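Local structure of 6-phosphofructokinase subunit beta (3O8O) at residues Val39-Glu44 with Gly74-Met79; Ala295-Arg300 with Ala540-Met545; Thr304-Glu309 with Pro324-Asn329; Val399-Pro404 with Phe494-Ser499; Met475-Phe480 with Tyr510-Ile515. The protein catalyses the ATP-dependent phosphorylation of fructose 6-phosphate to fructose 1,6-bisphosphate, the first committing step of glycolysis, as the beta subunit of an allosteric yeast enzyme. One frame throughout, in Å; residues are numbered along the deposited sequence.

Contact 1 (Val39-Glu44 with Gly74-Met79)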
# COMPACT_ATOMS: atom_id res chain seq x y z
N VAL B 39 -4.22 -14.99 -49.71
CA VAL B 39 -3.65 -15.30 -51.01
C VAL B 39 -2.19 -14.98 -50.95
O VAL B 39 -1.80 -13.82 -50.79
CB VAL B 39 -4.28 -14.46 -52.14
CG1 VAL B 39 -3.53 -14.68 -53.43
CG2 VAL B 39 -5.72 -14.86 -52.35
N MET B 40 -1.36 -16.01 -51.09
CA MET B 40 0.08 -15.83 -51.04
C MET B 40 0.65 -15.18 -52.31
O MET B 40 0.07 -15.29 -53.39
CB MET B 40 0.75 -17.18 -50.80
CG MET B 40 0.28 -17.87 -49.52
SD MET B 40 0.62 -16.94 -48.01
CE MET B 40 1.26 -18.25 -46.98
N GLU B 41 1.79 -14.50 -52.16
CA GLU B 41 2.49 -13.84 -53.25
C GLU B 41 1.67 -13.00 -54.23
O GLU B 41 1.91 -13.07 -55.43
CB GLU B 41 3.29 -14.87 -54.04
CG GLU B 41 4.33 -15.60 -53.22
CD GLU B 41 5.29 -14.67 -52.51
OE1 GLU B 41 6.02 -13.91 -53.19
OE2 GLU B 41 5.31 -14.70 -51.26
N GLY B 42 0.72 -12.22 -53.72
CA GLY B 42 -0.08 -11.36 -54.59
C GLY B 42 -0.89 -12.04 -55.68
O GLY B 42 -1.36 -13.16 -55.50
N TYR B 43 -1.05 -11.37 -56.81
CA TYR B 43 -1.83 -11.95 -57.91
C TYR B 43 -1.26 -13.29 -58.39
O TYR B 43 -2.02 -14.21 -58.74
CB TYR B 43 -1.93 -10.97 -59.09
CG TYR B 43 -2.88 -9.81 -58.84
CD1 TYR B 43 -4.26 -10.00 -58.75
CD2 TYR B 43 -2.38 -8.51 -58.65
CE1 TYR B 43 -5.12 -8.91 -58.47
CE2 TYR B 43 -3.22 -7.42 -58.37
CZ TYR B 43 -4.59 -7.62 -58.27
OH TYR B 43 -5.40 -6.53 -57.95
N GLU B 44 0.08 -13.40 -58.42
CA GLU B 44 0.72 -14.63 -58.86
C GLU B 44 -0.01 -15.75 -58.14
O GLU B 44 -0.35 -16.78 -58.72
N GLY B 74 3.13 -12.12 -48.21
CA GLY B 74 3.92 -11.74 -49.37
C GLY B 74 3.26 -10.93 -50.48
O GLY B 74 2.06 -10.64 -50.45
N THR B 75 4.07 -10.56 -51.47
CA THR B 75 3.60 -9.79 -52.62
C THR B 75 4.63 -9.98 -53.71
O THR B 75 5.83 -9.84 -53.47
CB THR B 75 3.48 -8.29 -52.29
OG1 THR B 75 3.20 -7.54 -53.48
CG2 THR B 75 4.76 -7.79 -51.65
N ALA B 76 4.16 -10.34 -54.91
CA ALA B 76 5.06 -10.56 -56.04
C ALA B 76 4.64 -9.75 -57.26
O ALA B 76 3.53 -9.22 -57.33
CB ALA B 76 5.09 -12.04 -56.40
N ARG B 77 5.57 -9.64 -58.22
CA ARG B 77 5.33 -8.89 -59.44
C ARG B 77 4.44 -9.80 -60.27
O ARG B 77 4.76 -10.98 -60.46
N CYS B 78 3.31 -9.28 -60.73
CA CYS B 78 2.40 -10.10 -61.52
C CYS B 78 2.73 -10.17 -63.00
O CYS B 78 2.64 -9.17 -63.71
N MET B 79 3.13 -11.36 -63.43
CA MET B 79 3.48 -11.63 -64.83
C MET B 79 2.22 -12.20 -65.51
O MET B 79 1.47 -11.51 -66.22
CB MET B 79 4.59 -12.69 -64.92
CG MET B 79 5.78 -12.52 -63.95
SD MET B 79 7.16 -13.82 -64.09
CE MET B 79 8.13 -13.10 -65.47

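Contact 2 (Ala295-Arg300 with Ala540-Met545)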
# COMPACT_ATOMS: atom_id res chain seq x y z
N ALA B 295 4.93 -1.54 -37.99
CA ALA B 295 4.04 -0.41 -38.14
C ALA B 295 3.97 0.46 -36.88
O ALA B 295 3.91 -0.04 -35.76
CB ALA B 295 2.66 -0.90 -38.52
N VAL B 296 4.00 1.78 -37.10
CA VAL B 296 3.88 2.77 -36.04
C VAL B 296 2.45 2.64 -35.51
O VAL B 296 1.56 2.21 -36.24
CB VAL B 296 4.14 4.19 -36.64
CG1 VAL B 296 3.48 5.29 -35.79
CG2 VAL B 296 5.64 4.40 -36.77
N ALA B 297 2.21 3.02 -34.26
CA ALA B 297 0.88 2.89 -33.67
C ALA B 297 -0.21 3.42 -34.59
O ALA B 297 -1.24 2.78 -34.76
CB ALA B 297 0.81 3.59 -32.28
N TYR B 298 0.01 4.60 -35.18
CA TYR B 298 -1.00 5.15 -36.05
C TYR B 298 -1.31 4.16 -37.18
O TYR B 298 -2.47 3.86 -37.45
CB TYR B 298 -0.54 6.48 -36.63
CG TYR B 298 -1.58 7.16 -37.50
CD1 TYR B 298 -2.63 7.87 -36.92
CD2 TYR B 298 -1.55 7.04 -38.90
CE1 TYR B 298 -3.64 8.45 -37.71
CE2 TYR B 298 -2.56 7.62 -39.70
CZ TYR B 298 -3.61 8.32 -39.09
OH TYR B 298 -4.64 8.87 -39.82
N ASP B 299 -0.28 3.64 -37.84
CA ASP B 299 -0.53 2.70 -38.92
C ASP B 299 -1.23 1.45 -38.45
O ASP B 299 -2.21 1.04 -39.05
CB ASP B 299 0.76 2.34 -39.67
CG ASP B 299 1.14 3.38 -40.70
OD1 ASP B 299 0.25 3.96 -41.35
OD2 ASP B 299 2.35 3.61 -40.87
N ARG B 300 -0.75 0.84 -37.37
CA ARG B 300 -1.44 -0.34 -36.89
C ARG B 300 -2.93 -0.03 -36.72
O ARG B 300 -3.78 -0.70 -37.31
CB ARG B 300 -0.87 -0.81 -35.56
CG ARG B 300 0.54 -1.28 -35.63
CD ARG B 300 0.97 -1.91 -34.34
NE ARG B 300 2.42 -1.95 -34.24
CZ ARG B 300 3.11 -2.65 -33.35
NH1 ARG B 300 2.48 -3.39 -32.44
NH2 ARG B 300 4.42 -2.60 -33.36
N ALA B 540 3.39 8.89 -26.71
CA ALA B 540 3.11 8.00 -25.59
C ALA B 540 2.59 6.67 -26.12
O ALA B 540 3.09 5.60 -25.77
CB ALA B 540 2.07 8.63 -24.65
N LEU B 541 1.59 6.76 -26.98
CA LEU B 541 0.96 5.60 -27.58
C LEU B 541 2.00 4.64 -28.14
O LEU B 541 1.89 3.42 -28.01
CB LEU B 541 -0.00 6.04 -28.69
CG LEU B 541 -0.84 4.87 -29.22
CD1 LEU B 541 -1.67 4.34 -28.07
CD2 LEU B 541 -1.74 5.28 -30.35
N ASN B 542 3.02 5.18 -28.78
CA ASN B 542 4.03 4.32 -29.35
C ASN B 542 4.93 3.75 -28.26
O ASN B 542 5.30 2.57 -28.29
CB ASN B 542 4.86 5.11 -30.37
CG ASN B 542 4.25 5.10 -31.74
OD1 ASN B 542 4.40 4.12 -32.49
ND2 ASN B 542 3.52 6.17 -32.08
N ALA B 543 5.27 4.59 -27.31
CA ALA B 543 6.12 4.21 -26.20
C ALA B 543 5.55 2.99 -25.52
O ALA B 543 6.25 2.01 -25.24
CB ALA B 543 6.20 5.34 -25.21
N LEU B 544 4.25 3.08 -25.23
CA LEU B 544 3.53 2.01 -24.56
C LEU B 544 3.41 0.82 -25.47
O LEU B 544 3.68 -0.30 -25.06
CB LEU B 544 2.15 2.49 -24.14
CG LEU B 544 1.25 1.50 -23.39
CD1 LEU B 544 2.01 0.90 -22.24
CD2 LEU B 544 0.02 2.19 -22.86
N MET B 545 3.04 1.05 -26.72
CA MET B 545 2.89 -0.04 -27.67
C MET B 545 4.16 -0.87 -27.82
O MET B 545 4.09 -2.10 -27.81
CB MET B 545 2.48 0.50 -29.03
CG MET B 545 2.47 -0.56 -30.09
SD MET B 545 2.47 0.14 -31.76
CE MET B 545 4.15 0.60 -31.93

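Contact 3 (Thr304-Glu309 with Pro324-Asn329)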
# COMPACT_ATOMS: atom_id res chain seq x y z
N THR B 304 -5.92 -1.48 -38.88
CA THR B 304 -6.82 -2.37 -38.18
C THR B 304 -8.26 -1.97 -38.41
O THR B 304 -9.11 -2.83 -38.64
CB THR B 304 -6.54 -2.39 -36.69
OG1 THR B 304 -5.25 -2.98 -36.47
CG2 THR B 304 -7.61 -3.20 -35.95
N LEU B 305 -8.56 -0.67 -38.35
CA LEU B 305 -9.93 -0.22 -38.56
C LEU B 305 -10.37 -0.33 -40.02
O LEU B 305 -11.49 -0.72 -40.31
CB LEU B 305 -10.12 1.22 -38.11
CG LEU B 305 -9.90 1.52 -36.63
CD1 LEU B 305 -10.19 3.00 -36.43
CD2 LEU B 305 -10.81 0.68 -35.76
N GLN B 306 -9.49 0.04 -40.93
CA GLN B 306 -9.82 -0.03 -42.33
C GLN B 306 -10.11 -1.46 -42.73
O GLN B 306 -11.09 -1.75 -43.41
CB GLN B 306 -8.69 0.55 -43.17
CG GLN B 306 -8.65 2.06 -43.07
CD GLN B 306 -7.73 2.68 -44.08
OE1 GLN B 306 -7.72 3.89 -44.26
NE2 GLN B 306 -6.95 1.85 -44.75
N GLY B 307 -9.24 -2.37 -42.31
CA GLY B 307 -9.47 -3.77 -42.61
C GLY B 307 -10.86 -4.17 -42.17
O GLY B 307 -11.60 -4.79 -42.92
N LEU B 308 -11.24 -3.82 -40.95
CA LEU B 308 -12.56 -4.18 -40.46
C LEU B 308 -13.61 -3.68 -41.42
O LEU B 308 -14.48 -4.44 -41.83
CB LEU B 308 -12.81 -3.59 -39.07
CG LEU B 308 -14.26 -3.61 -38.59
CD1 LEU B 308 -14.90 -5.01 -38.82
CD2 LEU B 308 -14.30 -3.19 -37.12
N GLU B 309 -13.51 -2.40 -41.77
CA GLU B 309 -14.45 -1.78 -42.68
C GLU B 309 -14.40 -2.45 -44.05
O GLU B 309 -15.44 -2.70 -44.67
CB GLU B 309 -14.16 -0.29 -42.83
CG GLU B 309 -15.19 0.46 -43.66
CD GLU B 309 -16.58 0.41 -43.05
OE1 GLU B 309 -17.55 0.83 -43.73
OE2 GLU B 309 -16.70 -0.05 -41.90
N PRO B 324 -15.65 -0.42 -54.15
CA PRO B 324 -15.28 0.42 -53.01
C PRO B 324 -13.79 0.37 -52.67
O PRO B 324 -13.04 -0.44 -53.22
CB PRO B 324 -16.15 -0.14 -51.90
CG PRO B 324 -16.02 -1.61 -52.15
CD PRO B 324 -16.23 -1.70 -53.67
N LEU B 325 -13.40 1.23 -51.75
CA LEU B 325 -12.02 1.35 -51.30
C LEU B 325 -12.10 2.12 -49.98
O LEU B 325 -12.81 3.12 -49.88
CB LEU B 325 -11.24 2.12 -52.36
CG LEU B 325 -10.03 2.98 -52.03
CD1 LEU B 325 -9.23 3.25 -53.32
CD2 LEU B 325 -10.51 4.28 -51.37
N ILE B 326 -11.41 1.63 -48.95
CA ILE B 326 -11.47 2.34 -47.67
C ILE B 326 -10.37 3.37 -47.47
O ILE B 326 -9.20 3.11 -47.74
CB ILE B 326 -11.43 1.39 -46.47
CG1 ILE B 326 -12.76 0.65 -46.31
CG2 ILE B 326 -11.22 2.19 -45.21
CD1 ILE B 326 -13.06 -0.34 -47.40
N ALA B 327 -10.77 4.55 -46.99
CA ALA B 327 -9.82 5.63 -46.75
C ALA B 327 -10.11 6.41 -45.47
O ALA B 327 -10.98 6.05 -44.68
CB ALA B 327 -9.83 6.57 -47.95
N VAL B 328 -9.37 7.49 -45.28
CA VAL B 328 -9.56 8.34 -44.12
C VAL B 328 -9.66 9.80 -44.54
O VAL B 328 -8.84 10.29 -45.34
CB VAL B 328 -8.40 8.25 -43.11
CG1 VAL B 328 -8.94 7.87 -41.74
CG2 VAL B 328 -7.32 7.29 -43.62
N ASN B 329 -10.66 10.48 -43.99
CA ASN B 329 -10.87 11.89 -44.25
C ASN B 329 -11.15 12.49 -42.90
O ASN B 329 -12.07 12.04 -42.20

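Contact 4 (Val399-Pro404 with Phe494-Ser499)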
# COMPACT_ATOMS: atom_id res chain seq x y z
N VAL B 399 4.17 29.60 -22.58
CA VAL B 399 4.54 28.96 -21.32
C VAL B 399 4.08 27.50 -21.31
O VAL B 399 3.19 27.12 -22.07
CB VAL B 399 3.90 29.71 -20.12
CG1 VAL B 399 2.39 29.46 -20.09
CG2 VAL B 399 4.51 29.25 -18.83
N ASN B 400 4.71 26.68 -20.46
CA ASN B 400 4.34 25.27 -20.33
C ASN B 400 3.78 24.99 -18.93
O ASN B 400 4.35 25.41 -17.92
CB ASN B 400 5.54 24.36 -20.56
CG ASN B 400 6.06 24.46 -21.96
OD1 ASN B 400 5.36 24.97 -22.83
ND2 ASN B 400 7.28 23.97 -22.19
N VAL B 401 2.66 24.30 -18.87
CA VAL B 401 2.09 23.99 -17.58
C VAL B 401 1.62 22.56 -17.60
O VAL B 401 0.87 22.16 -18.48
CB VAL B 401 0.91 24.91 -17.26
CG1 VAL B 401 0.25 24.49 -15.96
CG2 VAL B 401 1.41 26.35 -17.17
N GLY B 402 2.09 21.79 -16.62
CA GLY B 402 1.70 20.41 -16.52
C GLY B 402 2.86 19.46 -16.72
O GLY B 402 4.01 19.83 -16.62
N ALA B 403 2.53 18.21 -17.00
CA ALA B 403 3.56 17.21 -17.20
C ALA B 403 4.19 17.40 -18.54
O ALA B 403 3.59 17.96 -19.45
CB ALA B 403 2.95 15.82 -17.12
N PRO B 404 5.44 16.95 -18.71
CA PRO B 404 6.06 17.12 -20.02
C PRO B 404 5.37 16.17 -20.97
O PRO B 404 4.74 15.23 -20.55
CB PRO B 404 7.52 16.72 -19.76
CG PRO B 404 7.41 15.74 -18.63
CD PRO B 404 6.40 16.41 -17.73
N PHE B 494 -4.18 19.41 -18.25
CA PHE B 494 -5.31 19.95 -17.51
C PHE B 494 -4.96 21.06 -16.54
O PHE B 494 -5.84 21.83 -16.16
CB PHE B 494 -6.06 18.88 -16.74
CG PHE B 494 -7.47 19.27 -16.42
CD1 PHE B 494 -8.48 19.15 -17.38
CD2 PHE B 494 -7.81 19.78 -15.16
CE1 PHE B 494 -9.82 19.52 -17.07
CE2 PHE B 494 -9.14 20.15 -14.85
CZ PHE B 494 -10.15 20.02 -15.81
N GLU B 495 -3.71 21.14 -16.11
CA GLU B 495 -3.37 22.23 -15.21
C GLU B 495 -3.34 23.49 -16.04
O GLU B 495 -3.78 24.55 -15.62
CB GLU B 495 -2.02 21.98 -14.56
CG GLU B 495 -2.12 21.29 -13.23
CD GLU B 495 -2.97 20.03 -13.27
OE1 GLU B 495 -4.22 20.14 -13.18
OE2 GLU B 495 -2.39 18.94 -13.39
N ALA B 496 -2.82 23.34 -17.25
CA ALA B 496 -2.72 24.44 -18.18
C ALA B 496 -4.13 24.84 -18.62
O ALA B 496 -4.37 25.96 -19.04
CB ALA B 496 -1.85 24.02 -19.37
N PHE B 497 -5.08 23.92 -18.51
CA PHE B 497 -6.46 24.22 -18.87
C PHE B 497 -6.91 25.14 -17.75
O PHE B 497 -7.28 26.28 -17.99
CB PHE B 497 -7.29 22.93 -18.85
CG PHE B 497 -8.73 23.11 -19.26
CD1 PHE B 497 -9.06 23.41 -20.58
CD2 PHE B 497 -9.77 22.82 -18.37
CE1 PHE B 497 -10.40 23.42 -21.00
CE2 PHE B 497 -11.11 22.82 -18.79
CZ PHE B 497 -11.42 23.12 -20.10
N GLU B 498 -6.84 24.63 -16.52
CA GLU B 498 -7.22 25.37 -15.33
C GLU B 498 -6.59 26.75 -15.34
O GLU B 498 -7.22 27.73 -14.93
CB GLU B 498 -6.76 24.62 -14.09
CG GLU B 498 -7.05 25.31 -12.79
CD GLU B 498 -8.53 25.32 -12.49
OE1 GLU B 498 -9.16 24.29 -12.81
OE2 GLU B 498 -9.05 26.31 -11.95
N SER B 499 -5.33 26.84 -15.78
CA SER B 499 -4.67 28.13 -15.82
C SER B 499 -5.50 29.08 -16.67
O SER B 499 -6.02 30.09 -16.17
CB SER B 499 -3.27 27.99 -16.39
OG SER B 499 -2.43 27.32 -15.48

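Contact 5 (Met475-Phe480 with Tyr510-Ile515)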
# COMPACT_ATOMS: atom_id res chain seq x y z
N MET B 475 1.57 39.08 -8.74
CA MET B 475 2.89 39.04 -9.32
C MET B 475 2.83 38.65 -10.79
O MET B 475 3.64 39.12 -11.61
CB MET B 475 3.78 38.03 -8.58
CG MET B 475 4.40 38.55 -7.31
SD MET B 475 5.49 39.95 -7.64
CE MET B 475 7.03 39.13 -8.18
N ILE B 476 1.88 37.79 -11.13
CA ILE B 476 1.75 37.35 -12.51
C ILE B 476 1.35 38.55 -13.35
O ILE B 476 2.10 38.98 -14.23
CB ILE B 476 0.66 36.27 -12.67
CG1 ILE B 476 0.86 35.14 -11.65
CG2 ILE B 476 0.68 35.73 -14.10
CD1 ILE B 476 2.18 34.38 -11.82
N ALA B 477 0.16 39.07 -13.06
CA ALA B 477 -0.41 40.21 -13.77
C ALA B 477 0.63 41.31 -13.87
O ALA B 477 0.81 41.90 -14.95
CB ALA B 477 -1.64 40.72 -13.03
N TYR B 478 1.31 41.58 -12.76
CA TYR B 478 2.35 42.60 -12.71
C TYR B 478 3.35 42.41 -13.84
O TYR B 478 3.40 43.21 -14.77
CB TYR B 478 3.08 42.56 -11.38
CG TYR B 478 4.28 43.49 -11.34
CD1 TYR B 478 4.11 44.88 -11.34
CD2 TYR B 478 5.58 42.98 -11.34
CE1 TYR B 478 5.21 45.74 -11.33
CE2 TYR B 478 6.69 43.82 -11.33
CZ TYR B 478 6.50 45.21 -11.32
OH TYR B 478 7.59 46.06 -11.31
N TYR B 479 4.15 41.35 -13.75
CA TYR B 479 5.13 41.08 -14.78
C TYR B 479 4.52 41.11 -16.16
O TYR B 479 5.14 41.56 -17.13
CB TYR B 479 5.76 39.72 -14.55
CG TYR B 479 6.77 39.71 -13.44
CD1 TYR B 479 7.90 40.52 -13.50
CD2 TYR B 479 6.63 38.86 -12.34
CE1 TYR B 479 8.87 40.48 -12.51
CE2 TYR B 479 7.60 38.81 -11.35
CZ TYR B 479 8.73 39.62 -11.44
OH TYR B 479 9.72 39.54 -10.49
N PHE B 480 3.29 40.63 -16.26
CA PHE B 480 2.60 40.63 -17.55
C PHE B 480 2.59 42.06 -18.09
O PHE B 480 3.16 42.34 -19.16
CB PHE B 480 1.16 40.12 -17.37
CG PHE B 480 0.93 38.76 -17.96
CD1 PHE B 480 1.92 37.79 -17.92
CD2 PHE B 480 -0.30 38.45 -18.54
CE1 PHE B 480 1.70 36.54 -18.45
CE2 PHE B 480 -0.53 37.19 -19.07
CZ PHE B 480 0.47 36.23 -19.03
N TYR B 510 -7.67 42.39 -12.98
CA TYR B 510 -6.29 42.54 -13.42
C TYR B 510 -6.34 42.72 -14.94
O TYR B 510 -6.28 41.74 -15.68
CB TYR B 510 -5.47 41.28 -13.08
CG TYR B 510 -5.29 40.99 -11.60
CD1 TYR B 510 -4.08 41.28 -10.96
CD2 TYR B 510 -6.31 40.40 -10.86
CE1 TYR B 510 -3.90 40.99 -9.61
CE2 TYR B 510 -6.13 40.11 -9.50
CZ TYR B 510 -4.93 40.41 -8.88
OH TYR B 510 -4.76 40.14 -7.54
N PRO B 511 -6.47 43.96 -15.41
CA PRO B 511 -6.54 44.24 -16.85
C PRO B 511 -5.39 43.74 -17.74
O PRO B 511 -5.46 43.87 -18.96
CB PRO B 511 -6.70 45.75 -16.90
CG PRO B 511 -5.87 46.18 -15.73
CD PRO B 511 -6.36 45.22 -14.66
N ALA B 512 -4.33 43.19 -17.13
CA ALA B 512 -3.19 42.68 -17.92
C ALA B 512 -3.57 41.38 -18.65
O ALA B 512 -2.92 40.98 -19.62
CB ALA B 512 -1.98 42.44 -17.02
N PHE B 513 -4.63 40.74 -18.16
CA PHE B 513 -5.13 39.50 -18.72
C PHE B 513 -6.24 39.78 -19.73
O PHE B 513 -6.83 38.86 -20.29
CB PHE B 513 -5.67 38.61 -17.60
CG PHE B 513 -4.66 38.32 -16.52
CD1 PHE B 513 -3.32 38.13 -16.85
CD2 PHE B 513 -5.05 38.20 -15.19
CE1 PHE B 513 -2.38 37.82 -15.88
CE2 PHE B 513 -4.11 37.89 -14.20
CZ PHE B 513 -2.77 37.70 -14.55
N ARG B 514 -6.50 41.06 -19.96
CA ARG B 514 -7.53 41.47 -20.90
C ARG B 514 -7.06 41.24 -22.33
O ARG B 514 -7.50 41.93 -23.25
CB ARG B 514 -7.89 42.94 -20.68
CG ARG B 514 -8.41 43.30 -19.29
CD ARG B 514 -9.91 43.04 -19.12
NE ARG B 514 -10.61 44.16 -18.49
CZ ARG B 514 -10.32 44.68 -17.29
NH1 ARG B 514 -9.32 44.20 -16.56
NH2 ARG B 514 -11.01 45.71 -16.82
N ILE B 515 -6.15 40.28 -22.51
CA ILE B 515 -5.62 39.95 -23.84
C ILE B 515 -6.14 38.58 -24.28
O ILE B 515 -6.74 37.85 -23.48
CB ILE B 515 -4.05 39.94 -23.87
CG1 ILE B 515 -3.51 39.05 -22.75
CG2 ILE B 515 -3.51 41.35 -23.74
CD1 ILE B 515 -1.99 38.85 -22.79

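Contact 1 (Val39-Glu44 with Gly74-Met79)
Glu41 and Ala76 touch where the turn that follows strand 35-39 of the N-terminal phosphofructokinase sheet lies against the loop leading to helix 84-97. The contact illustrates how two irregular segments can pack closely by backbone fit. The CA atoms of Glu41 and Thr75 approach to 4.2 Å, and Gly42 N comes to 3.9 Å from Thr75 CA, an approach helped by the absence of a side chain on Gly42. Glu41 folds back over the other loop because its chain is bent at chi2 (-55°). Its carboxylate then spans two residues, with OE2 standing 3.8 Å from Gly74 CA and OE1 reaching toward the methyl of Ala76. Gly74, at positive phi, brings no side chain to this place. The tight half is therefore van der Waals contact. The charge of Glu41 is answered from outside the two segments, where a basic side chain on the chain of another protein forms a salt bridge with OE2. The CB of Thr75 points away from the turn, and its OG1 is hydrogen-bonded to Gly12 O.

Beyond Ala76 the packing thins. The segment runs on through Arg77 and Cys78, predicted ATP-binding residues, to an exposed Met79 whose side chain leads away from the turn. What closes the packed side is the methyl of Ala76, whose CB sits 3.5 Å from Glu41 O.

Contact 2 (Ala295-Arg300 with Ala540-Met545)
Met545 and Arg300 are brought together by complementary torsions: Met545 sets CG anti to its own backbone N (chi1 173°) and bends at its last torsion, while Arg300 places CG anti to its carbonyl carbon (chi1 -65°) and then runs extended to NE. The result is a helix-to-helix junction between the two phosphofructokinase domains, the start of helix 297-316 meeting helix 537-558. The chains come from opposite directions, and SD settles over the centre of one guanidinium face, 3.2 Å above its plane, with CE reaching toward NH2.

The edges of the guanidinium serve polar partners. NE donates to Ala295 O at 2.9 Å, close to the guanidinium plane, NH2 bridges to Asp549 and bonds to Thr294, and NH1 reaches Ala582 O, so the group is gripped around its rim and unlikely to rotate. With a leucine in place of Arg300, Asp549 would probably lose this basic partner and the sulfur the flat surface beneath it.

A second link is made at the helix start. Ala297 N, just after the N-cap residue Val296, donates to Asn542 OD1 at 3.0 Å in a nearly straight bond (176°), the donor tilted from the carbonyl plane. Asn542 ND2 turns back to Asp538 O on its own helix. Beside this bond, Ala297 CB rests 3.6 Å from Leu541 CD2.

Contact 3 (Thr304-Glu309 with Pro324-Asn329)
Gln306 and Ile326 carry the apolar part of a helix-on-sheet contact, in which helix 297-316 packs against the strand that follows it, 324-328, in the seven-stranded sheet of the N-terminal domain. The short segments run nearly antiparallel, at 153° with axes 8.5 Å apart. The side chains of Gln306 and Ile326 lie alongside one another, pointing opposite ways. The CG2 branch of Ile326 does the touching, coming to 3.3 Å from Gln306 CG and 3.6 Å from its CB. Its other branch serves Glu309, whose CG lies 3.6 Å from Ile326 CG1, the two side chains meeting almost perpendicularly. Ile333, on the neighbouring strand 333-337, packs on Gln306, Ile326 and Val328 alike and widens the apolar surface.

Polar groups play a different part. Gln306 runs extended beyond CG toward the strand, and its OE1 ends 3.5 Å from Val328 CG2. Glu309 sets CG anti to its backbone N (chi1 -175°) and then bends at chi2, which lifts its carboxylate away from the strand; OE1 forms a salt bridge with Arg335 NE.

The chemistry implies a division of labour: two residues that are polar at their ends lend their methylene stems to the isoleucine. The charge of Glu309 is spent on strand 333-337, so a single helix residue is tied to two strands of the sheet.

Contact 4 (Val399-Pro404 with Phe494-Ser499)
Where Val401 meets helix 494-504, the flat groups of the helix stand clear of the junction. The CB atoms of Phe494 and Phe497 both point away from the strand, and Phe497 CB lies over one face of the Phe494 ring, displaced toward the rim and 4.2 Å above the plane. Phe494 also packs on Arg742, and Phe497 on Ile729 and Leu732 of helix 729-736.

The side turned to the strand offers Ala496, Ser499 and the CB of Glu495. Val401 places CG1 anti to its backbone N (chi1 175°), which carries that methyl to 3.7 Å from Glu495 CB and 3.9 Å from Ser499 OG. Its own CB sits 3.6 Å from Ala496 CB, and the same alanine methyl reaches Val401 O. Gly402 follows with a positive phi, and the chain then turns to Ala403, which touches the bound fructose 2,6-bisphosphate.

Two polar ends are used elsewhere. Glu495 bends away, and OE2 forms salt bridges with both Arg742 and Arg465, experimentally known activator-binding residues, probably helping to position them. Ser499 OG donates to Glu495 O at 3.1 Å from above the carbonyl plane and is also hydrogen-bonded to Trp433 NE1.

In the C-terminal domain, strand 395-401 lies beside strand 487-492, to which Val401 is backbone-bonded. Helix 494-504 packs beside them, Ala496 touching Ile490 of strand 487-492 and Leu519 of strand 519-521.

Contact 5 (Met475-Phe480 with Tyr510-Ile515)
Phe513 meets Phe480, Ala477 and Ile476 with the outer part of its ring, and tracing it outward shows how one aromatic can join a helix to a turn. At CB the torsion sets CG anti to the carbonyl carbon (chi1 -56°), and this swings the ring toward helix 473-483. CD1 lies 3.5 Å from Phe480 CD2, and CE1 comes a little closer to the same atom. At the tip, CZ reaches 3.5 Å from Ala477 CA and 4.0 Å from Ile476 CG2, the isoleucine methyl lying near the ring plane. Returning along the other side, CE2 lies 3.9 Å from Ala477 CB.

The two rings form an offset edge-to-face pair, the edge of Phe513 directed at the face of Phe480, with centroids 5.3 Å apart and planes at 76°. Phe480 has a second edge-to-face partner in Phe485. Were Phe513 an alanine, a gap would probably open beside Ala477, and Phe480 would lose one of its edge-to-face partners.

Two more residues pack on the flanks. Ala512 CB packs against Ala477 O and Phe480 CB, and Tyr510 CD1 leans on Ala477 CB from the other end of the turn.

Away from the known sites, this is plain structural packing. Residues 511-513 make a short 3-10 turn within the beta-alpha-beta crossover formed by strand 487-492, helix 494-504 and strand 519-521. The turn packs on helix 473-483, which precedes that unit.

In the fold
Contacts 1 and 3 lie in the N-terminal catalytic domain, contacts 4 and 5 in the C-terminal regulatory domain, and contact 2, near the chain's centre, joins the two. Contacts 1 and 3 draw on the same seven-stranded sheet, their centres about 22 Å apart. Contacts 2 and 3 share helix 297-316, with centres about 18 Å apart. Along the chain contact 1 closes first, while contacts 3, 4 and 5 fall inside the loop that contact 2 closes. The segments of contacts 4 and 5 alternate, their centres about 18 Å apart. Contact 1 lies across the chain's centre from contacts 4 and 5, about 66 Å separating contacts 1 and 5 centre to centre.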